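Local coordinates for putative cell adhesion protein (Parabacteroides distasonis, PDB 3LIU) that probably serves as a fimbrial subunit of the FimA/Mfa1 family that builds pili and is thought to act in cell adhesion, at residues A[244-257]-A[371-383]. Numbering follows the deposited sequence. Where two conformers were deposited one is given.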
ATOM      1  N   PHE A 244      10.113 -21.113  -0.726  1.00 18.26           N
ATOM      2  CA  PHE A 244      10.176 -22.425  -0.091  1.00 22.97           C
ATOM      3  C   PHE A 244      10.592 -23.470  -1.136  1.00 27.13           C
ATOM      4  O   PHE A 244      10.700 -23.167  -2.337  1.00 28.06           O
ATOM      5  CB  PHE A 244       8.841 -22.736   0.618  1.00 21.28           C
ATOM      6  CG  PHE A 244       8.547 -21.794   1.744  1.00 20.39           C
ATOM      7  CD1 PHE A 244       7.878 -20.596   1.516  1.00 17.57           C
ATOM      8  CD2 PHE A 244       9.025 -22.055   3.031  1.00 19.32           C
ATOM      9  CE1 PHE A 244       7.645 -19.697   2.575  1.00 16.16           C
ATOM     10  CE2 PHE A 244       8.800 -21.156   4.064  1.00 17.30           C
ATOM     11  CZ  PHE A 244       8.099 -19.987   3.828  1.00 17.04           C
ATOM     12  N   LEU A 245      10.934 -24.669  -0.687  1.00 34.09           N
ATOM     13  CA  LEU A 245      11.403 -25.698  -1.648  1.00 39.29           C
ATOM     14  C   LEU A 245      10.231 -26.177  -2.523  1.00 41.12           C
ATOM     15  O   LEU A 245       9.082 -26.280  -2.060  1.00 39.54           O
ATOM     16  CB  LEU A 245      12.086 -26.886  -0.944  1.00 39.01           C
ATOM     17  CG  LEU A 245      13.541 -26.645  -0.570  1.00 41.04           C
ATOM     18  CD1 LEU A 245      14.016 -27.843   0.198  1.00 36.70           C
ATOM     19  CD2 LEU A 245      14.397 -26.377  -1.815  1.00 36.22           C
ATOM     20  N   THR A 246      10.534 -26.442  -3.791  1.00 44.69           N
ATOM     21  CA  THR A 246       9.541 -26.942  -4.749  1.00 46.46           C
ATOM     22  C   THR A 246       9.686 -28.461  -5.016  1.00 47.90           C
ATOM     23  O   THR A 246       8.813 -29.066  -5.647  1.00 47.84           O
ATOM     24  CB  THR A 246       9.595 -26.138  -6.074  1.00 46.49           C
ATOM     25  OG1 THR A 246      10.903 -26.245  -6.650  1.00 46.59           O
ATOM     26  CG2 THR A 246       9.280 -24.663  -5.827  1.00 43.54           C
ATOM     27  N   SER A 247      10.766 -29.066  -4.522  1.00 50.41           N
ATOM     28  CA  SER A 247      10.981 -30.530  -4.622  1.00 53.47           C
ATOM     29  C   SER A 247      11.549 -31.091  -3.319  1.00 54.84           C
ATOM     30  O   SER A 247      12.259 -30.383  -2.599  1.00 57.91           O
ATOM     31  CB  SER A 247      11.941 -30.887  -5.768  1.00 53.17           C
ATOM     32  OG  SER A 247      11.370 -30.614  -7.038  1.00 53.76           O
ATOM     33  N   PRO A 248      11.223 -32.351  -2.991  1.00 55.54           N
ATOM     34  CA  PRO A 248      10.308 -33.224  -3.724  1.00 54.62           C
ATOM     35  C   PRO A 248       8.854 -32.793  -3.509  1.00 52.85           C
ATOM     36  O   PRO A 248       8.070 -32.789  -4.463  1.00 54.24           O
ATOM     37  CB  PRO A 248      10.575 -34.606  -3.114  1.00 55.37           C
ATOM     38  CG  PRO A 248      11.105 -34.344  -1.737  1.00 55.56           C
ATOM     39  CD  PRO A 248      11.649 -32.938  -1.705  1.00 55.89           C
ATOM     40  N   ASN A 249       8.514 -32.431  -2.267  1.00 49.18           N
ATOM     41  CA  ASN A 249       7.213 -31.861  -1.937  1.00 44.04           C
ATOM     42  C   ASN A 249       7.300 -30.388  -2.290  1.00 39.04           C
ATOM     43  O   ASN A 249       8.108 -29.670  -1.704  1.00 38.88           O
ATOM     44  CB  ASN A 249       6.872 -32.017  -0.441  1.00 43.90           C
ATOM     45  CG  ASN A 249       7.372 -33.336   0.170  1.00 46.89           C
ATOM     46  OD1 ASN A 249       7.727 -34.274  -0.537  1.00 45.74           O
ATOM     47  ND2 ASN A 249       7.410 -33.392   1.498  1.00 47.26           N
ATOM     48  N   ASN A 250       6.526 -29.944  -3.276  1.00 34.35           N
ATOM     49  CA  ASN A 250       6.445 -28.513  -3.571  1.00 30.88           C
ATOM     50  C   ASN A 250       5.686 -27.803  -2.489  1.00 25.98           C
ATOM     51  O   ASN A 250       4.457 -27.805  -2.483  1.00 27.96           O
ATOM     52  CB  ASN A 250       5.774 -28.195  -4.915  1.00 30.27           C
ATOM     53  CG  ASN A 250       5.777 -26.675  -5.228  1.00 36.93           C
ATOM     54  OD1 ASN A 250       6.441 -25.874  -4.537  1.00 34.89           O
ATOM     55  ND2 ASN A 250       5.021 -26.277  -6.256  1.00 36.24           N
ATOM     56  N   ILE A 251       6.404 -27.155  -1.593  1.00 22.25           N
ATOM     57  CA  ILE A 251       5.736 -26.409  -0.562  1.00 22.03           C
ATOM     58  C   ILE A 251       5.712 -24.899  -0.808  1.00 19.93           C
ATOM     59  O   ILE A 251       5.244 -24.154   0.065  1.00 17.70           O
ATOM     60  CB  ILE A 251       6.275 -26.793   0.819  1.00 22.16           C
ATOM     61  CG1 ILE A 251       7.689 -26.309   1.030  1.00 24.85           C
ATOM     62  CG2 ILE A 251       6.218 -28.342   1.009  1.00 22.82           C
ATOM     63  CD1 ILE A 251       8.103 -26.368   2.505  1.00 25.10           C
ATOM     64  N   ASP A 252       6.190 -24.442  -1.977  1.00 18.49           N
ATOM     65  CA  ASP A 252       6.149 -23.002  -2.312  1.00 18.22           C
ATOM     66  C   ASP A 252       4.784 -22.511  -2.783  1.00 17.46           C
ATOM     67  O   ASP A 252       4.598 -21.319  -3.016  1.00 14.76           O
ATOM     68  CB  ASP A 252       7.214 -22.613  -3.357  1.00 19.07           C
ATOM     69  CG  ASP A 252       7.484 -21.110  -3.369  1.00 18.49           C
ATOM     70  OD1 ASP A 252       7.765 -20.583  -2.278  1.00 16.81           O
ATOM     71  OD2 ASP A 252       7.416 -20.460  -4.454  1.00 17.97           O
ATOM     72  N   GLU A 253       3.863 -23.450  -2.915  1.00 15.82           N
ATOM     73  CA  GLU A 253       2.501 -23.218  -3.356  0.50 17.31           C
ATOM     74  C   GLU A 253       1.637 -24.094  -2.441  1.00 16.52           C
ATOM     75  O   GLU A 253       2.145 -25.071  -1.853  1.00 16.24           O
ATOM     76  CB  GLU A 253       2.385 -23.644  -4.825  0.50 19.55           C
ATOM     77  CG  GLU A 253       1.154 -23.173  -5.581  0.50 27.19           C
ATOM     78  CD  GLU A 253       1.370 -23.132  -7.089  0.50 23.03           C
ATOM     79  OE1 GLU A 253       2.486 -23.480  -7.517  0.50 31.82           O
ATOM     80  OE2 GLU A 253       0.439 -22.739  -7.834  0.50 14.77           O
ATOM     81  N   GLY A 254       0.353 -23.765  -2.327  1.00 16.51           N
ATOM     82  CA  GLY A 254      -0.629 -24.597  -1.643  1.00 14.29           C
ATOM     83  C   GLY A 254      -2.044 -24.073  -1.837  1.00 13.98           C
ATOM     84  O   GLY A 254      -2.289 -23.207  -2.672  1.00 15.13           O
ATOM     85  N   SER A 255      -3.000 -24.568  -1.063  1.00 13.89           N
ATOM     86  CA  SER A 255      -4.391 -24.034  -1.155  1.00 12.82           C
ATOM     87  C   SER A 255      -4.476 -22.524  -0.804  1.00 12.06           C
ATOM     88  O   SER A 255      -5.350 -21.807  -1.286  1.00 12.34           O
ATOM     89  CB  SER A 255      -5.355 -24.853  -0.277  1.00 15.84           C
ATOM     90  OG  SER A 255      -5.062 -24.677   1.101  1.00 15.58           O
ATOM     91  N   TYR A 256      -3.524 -22.034  -0.027  1.00 12.14           N
ATOM     92  CA  TYR A 256      -3.533 -20.667   0.412  1.00 11.27           C
ATOM     93  C   TYR A 256      -2.827 -19.652  -0.522  1.00 14.07           C
ATOM     94  O   TYR A 256      -3.010 -18.448  -0.375  1.00 10.99           O
ATOM     95  CB  TYR A 256      -2.896 -20.601   1.789  1.00 15.90           C
ATOM     96  CG  TYR A 256      -3.693 -21.186   2.954  1.00 13.75           C
ATOM     97  CD1 TYR A 256      -5.023 -21.551   2.828  1.00 13.78           C
ATOM     98  CD2 TYR A 256      -3.108 -21.289   4.218  1.00 13.84           C
ATOM     99  CE1 TYR A 256      -5.746 -22.014   3.922  1.00 18.37           C
ATOM    100  CE2 TYR A 256      -3.825 -21.769   5.321  1.00 15.89           C
ATOM    101  CZ  TYR A 256      -5.136 -22.105   5.171  1.00 13.94           C
ATOM    102  OH  TYR A 256      -5.866 -22.562   6.243  1.00 23.54           O
ATOM    103  N   LYS A 257      -2.011 -20.131  -1.461  1.00 10.91           N
ATOM    104  CA  LYS A 257      -1.074 -19.269  -2.172  1.00 10.76           C
ATOM    105  C   LYS A 257      -0.681 -19.982  -3.447  1.00 11.58           C
ATOM    106  O   LYS A 257      -0.077 -21.084  -3.388  1.00 10.78           O
ATOM    107  CB  LYS A 257       0.156 -19.006  -1.287  1.00 10.73           C
ATOM    108  CG  LYS A 257       1.256 -18.141  -1.852  1.00 11.25           C
ATOM    109  CD  LYS A 257       2.232 -18.859  -2.747  1.00 15.15           C
ATOM    110  CE  LYS A 257       3.508 -18.053  -2.955  1.00 16.90           C
ATOM    111  NZ  LYS A 257       4.521 -18.811  -3.810  1.00 15.71           N
ATOM    112  N   SER A 371       0.749 -25.309  11.188  1.00 19.03           N
ATOM    113  CA  SER A 371       1.151 -26.219  10.125  1.00 18.22           C
ATOM    114  C   SER A 371       2.639 -26.189   9.999  1.00 18.02           C
ATOM    115  O   SER A 371       3.257 -25.134  10.157  1.00 16.13           O
ATOM    116  CB  SER A 371       0.539 -25.798   8.783  1.00 16.94           C
ATOM    117  OG  SER A 371       1.022 -26.608   7.714  1.00 16.68           O
ATOM    118  N   GLU A 372       3.211 -27.325   9.615  1.00 19.15           N
ATOM    119  CA  GLU A 372       4.640 -27.380   9.347  1.00 20.90           C
ATOM    120  C   GLU A 372       4.951 -26.672   8.023  1.00 19.21           C
ATOM    121  O   GLU A 372       6.099 -26.357   7.777  1.00 18.71           O
ATOM    122  CB  GLU A 372       5.199 -28.827   9.431  1.00 21.70           C
ATOM    123  CG  GLU A 372       5.050 -29.386  10.848  1.00 28.92           C
ATOM    124  CD  GLU A 372       5.694 -30.776  11.100  1.00 42.29           C
ATOM    125  OE1 GLU A 372       5.823 -31.555  10.130  1.00 39.17           O
ATOM    126  OE2 GLU A 372       6.044 -31.087  12.290  1.00 40.59           O
ATOM    127  N   ILE A 373       3.927 -26.357   7.221  1.00 16.17           N
ATOM    128  CA  ILE A 373       4.139 -25.735   5.921  1.00 15.54           C
ATOM    129  C   ILE A 373       3.286 -24.439   5.812  1.00 16.36           C
ATOM    130  O   ILE A 373       2.240 -24.297   6.491  1.00 16.91           O
ATOM    131  CB  ILE A 373       3.947 -26.756   4.769  1.00 16.34           C
ATOM    132  CG1 ILE A 373       2.479 -27.221   4.658  1.00 19.78           C
ATOM    133  CG2 ILE A 373       4.884 -28.050   4.990  1.00 12.05           C
ATOM    134  CD1 ILE A 373       2.228 -28.187   3.490  1.00 16.51           C
ATOM    135  N   PRO A 374       3.774 -23.458   5.035  1.00 12.74           N
ATOM    136  CA  PRO A 374       3.156 -22.146   5.083  1.00 13.65           C
ATOM    137  C   PRO A 374       1.849 -21.999   4.348  1.00 13.21           C
ATOM    138  O   PRO A 374       1.013 -21.201   4.760  1.00 14.29           O
ATOM    139  CB  PRO A 374       4.226 -21.234   4.463  1.00 15.24           C
ATOM    140  CG  PRO A 374       5.037 -22.164   3.559  1.00 14.50           C
ATOM    141  CD  PRO A 374       5.091 -23.420   4.360  1.00 14.77           C
ATOM    142  N   TYR A 375       1.632 -22.738   3.272  1.00 12.71           N
ATOM    143  CA  TYR A 375       0.510 -22.417   2.388  1.00 11.37           C
ATOM    144  C   TYR A 375      -0.593 -23.449   2.378  1.00 11.49           C
ATOM    145  O   TYR A 375      -1.436 -23.451   1.490  1.00 11.70           O
ATOM    146  CB  TYR A 375       1.037 -22.198   0.986  1.00 11.99           C
ATOM    147  CG  TYR A 375       2.091 -21.107   0.903  1.00 13.30           C
ATOM    148  CD1 TYR A 375       1.952 -19.916   1.612  1.00 12.79           C
ATOM    149  CD2 TYR A 375       3.220 -21.267   0.121  1.00 16.74           C
ATOM    150  CE1 TYR A 375       2.882 -18.906   1.522  1.00 15.35           C
ATOM    151  CE2 TYR A 375       4.174 -20.258   0.027  1.00 13.45           C
ATOM    152  CZ  TYR A 375       3.990 -19.071   0.717  1.00 12.60           C
ATOM    153  OH  TYR A 375       4.905 -18.058   0.622  1.00 13.04           O
ATOM    154  N   ASP A 376      -0.581 -24.335   3.358  1.00 13.64           N
ATOM    155  CA  ASP A 376      -1.734 -25.229   3.634  1.00 17.77           C
ATOM    156  C   ASP A 376      -1.842 -25.447   5.137  1.00 19.42           C
ATOM    157  O   ASP A 376      -0.831 -25.405   5.837  1.00 20.48           O
ATOM    158  CB  ASP A 376      -1.555 -26.598   2.982  1.00 17.17           C
ATOM    159  CG  ASP A 376      -1.907 -26.599   1.513  1.00 14.52           C
ATOM    160  OD1 ASP A 376      -3.051 -26.278   1.144  1.00 15.92           O
ATOM    161  OD2 ASP A 376      -1.021 -26.899   0.713  1.00 22.51           O
ATOM    162  N   PRO A 377      -3.065 -25.671   5.653  1.00 21.46           N
ATOM    163  CA  PRO A 377      -3.199 -25.962   7.084  1.00 19.72           C
ATOM    164  C   PRO A 377      -3.022 -27.462   7.317  1.00 22.27           C
ATOM    165  O   PRO A 377      -3.068 -28.231   6.371  1.00 21.23           O
ATOM    166  CB  PRO A 377      -4.651 -25.559   7.375  1.00 19.25           C
ATOM    167  CG  PRO A 377      -5.357 -25.921   6.093  1.00 19.19           C
ATOM    168  CD  PRO A 377      -4.380 -25.482   5.022  1.00 20.74           C
HETATM  169  N   MSE A 378      -2.821 -27.848   8.577  1.00 22.59           N
HETATM  170  CA  MSE A 378      -2.833 -29.236   9.014  1.00 22.45           C
HETATM  171  C   MSE A 378      -3.940 -29.360  10.048  1.00 23.25           C
HETATM  172  O   MSE A 378      -3.810 -28.822  11.144  1.00 20.55           O
HETATM  173  CB  MSE A 378      -1.485 -29.632   9.616  1.00 23.66           C
HETATM  174  CG  MSE A 378      -0.481 -30.034   8.561  1.00 22.86           C
HETATM  175 SE   MSE A 378       1.273 -30.590   9.183  0.75 23.50          SE
HETATM  176  CE  MSE A 378       1.978 -30.279   7.364  1.00 13.89           C
ATOM    177  N   ILE A 379      -5.035 -30.007   9.634  1.00 22.73           N
ATOM    178  CA  ILE A 379      -6.215 -30.324  10.438  1.00 24.07           C
ATOM    179  C   ILE A 379      -7.060 -29.111  10.787  1.00 23.25           C
ATOM    180  O   ILE A 379      -8.234 -29.124  10.526  1.00 26.03           O
ATOM    181  CB  ILE A 379      -5.877 -31.133  11.728  1.00 26.14           C
ATOM    182  CG1 ILE A 379      -4.992 -32.336  11.389  1.00 28.33           C
ATOM    183  CG2 ILE A 379      -7.162 -31.618  12.391  1.00 21.15           C
ATOM    184  CD1 ILE A 379      -4.006 -32.700  12.485  1.00 25.25           C
ATOM    185  N   SER A 380      -6.470 -28.062  11.356  1.00 22.53           N
ATOM    186  CA  SER A 380      -7.190 -26.815  11.693  1.00 20.48           C
ATOM    187  C   SER A 380      -6.206 -25.671  11.664  1.00 19.58           C
ATOM    188  O   SER A 380      -5.017 -25.857  11.998  1.00 19.20           O
ATOM    189  CB  SER A 380      -7.760 -26.857  13.110  1.00 22.83           C
ATOM    190  OG  SER A 380      -8.135 -28.162  13.497  1.00 30.14           O
ATOM    191  N   THR A 381      -6.697 -24.488  11.308  1.00 18.35           N
ATOM    192  CA  THR A 381      -5.857 -23.291  11.259  1.00 20.95           C
ATOM    193  C   THR A 381      -5.251 -23.001  12.655  1.00 18.07           C
ATOM    194  O   THR A 381      -4.095 -22.617  12.768  1.00 19.64           O
ATOM    195  CB  THR A 381      -6.671 -22.067  10.781  1.00 20.74           C
ATOM    196  OG1 THR A 381      -7.739 -21.836  11.702  1.00 20.32           O
ATOM    197  CG2 THR A 381      -7.274 -22.280   9.359  1.00 16.23           C
ATOM    198  N   ASN A 382      -6.046 -23.215  13.696  1.00 17.76           N
ATOM    199  CA  ASN A 382      -5.653 -22.973  15.111  1.00 17.20           C
ATOM    200  C   ASN A 382      -5.217 -21.540  15.418  1.00 18.97           C
ATOM    201  O   ASN A 382      -4.426 -21.287  16.351  1.00 16.34           O
ATOM    202  CB  ASN A 382      -4.590 -23.985  15.565  1.00 19.47           C
ATOM    203  CG  ASN A 382      -5.178 -25.353  15.805  1.00 15.61           C
ATOM    204  OD1 ASN A 382      -6.349 -25.463  16.145  1.00 19.27           O
ATOM    205  ND2 ASN A 382      -4.382 -26.392  15.639  1.00 15.23           N
ATOM    206  N   VAL A 383      -5.787 -20.601  14.669  1.00 19.63           N
ATOM    207  CA  VAL A 383      -5.518 -19.191  14.859  1.00 19.86           C
ATOM    208  C   VAL A 383      -6.799 -18.403  14.649  1.00 21.47           C
ATOM    209  O   VAL A 383      -7.614 -18.734  13.820  1.00 21.66           O
ATOM    210  CB  VAL A 383      -4.383 -18.681  13.947  1.00 18.43           C
ATOM    211  CG1 VAL A 383      -4.717 -18.847  12.456  1.00 15.61           C
ATOM    212  CG2 VAL A 383      -4.030 -17.227  14.297  1.00 17.17           C
TER
HETATM  213  O   HOH W   1       3.303 -24.754   1.997  1.00 14.18           O
HETATM  214  O   HOH W   2       6.740 -18.283  -1.350  1.00 16.92           O
HETATM  215  O   HOH W   3       1.805 -26.514   0.386  1.00  9.71           O
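Tyr375 lies with one ring face against Lys257, where two irregular loops meet: loop 244-257, which follows strand 238-240, and loop 371-383, which joins the antiparallel strands 358-366 and 383-391 of this fimbrillin-family protein. From CB outward, Tyr375 first meets the backbone of Gly254, the first residue of a type I beta turn. Lys257 CB stands 3.7 Å from the centroid of the Tyr375 ring, 21° off its normal, a CH-pi contact displaced toward CD1. On the other side of the ring, Tyr375 CE2 is 3.3 Å from Asp252 O. Lys257, bent at chi2, runs obliquely over the ring, CB by CD1 and CE by OH, and delivers NZ to Asp252 O at 2.6 Å. Tyr375 OH donates to a water lying in the ring plane, and that water donates in turn to Asp252 OD1. The other face receives Pro374 CG, which at the same time sits over the centre of the Phe244 ring, 7° from its normal. Were Tyr375 an alanine, a gap would probably open between Lys257 and Pro374, and the water at Asp252 OD1 would lose its hydroxyl partner. Beyond the ring, Tyr375 O accepts from Tyr256 N (2.9 Å, 158° at the hydrogen), and the Tyr256 ring, stacked on Tyr303, reaches Pro377. Asp376 OD1 takes two bonds from Ser255: from N, above the carboxylate plane, and from OG at 2.6 Å, nearly along the C-O axis.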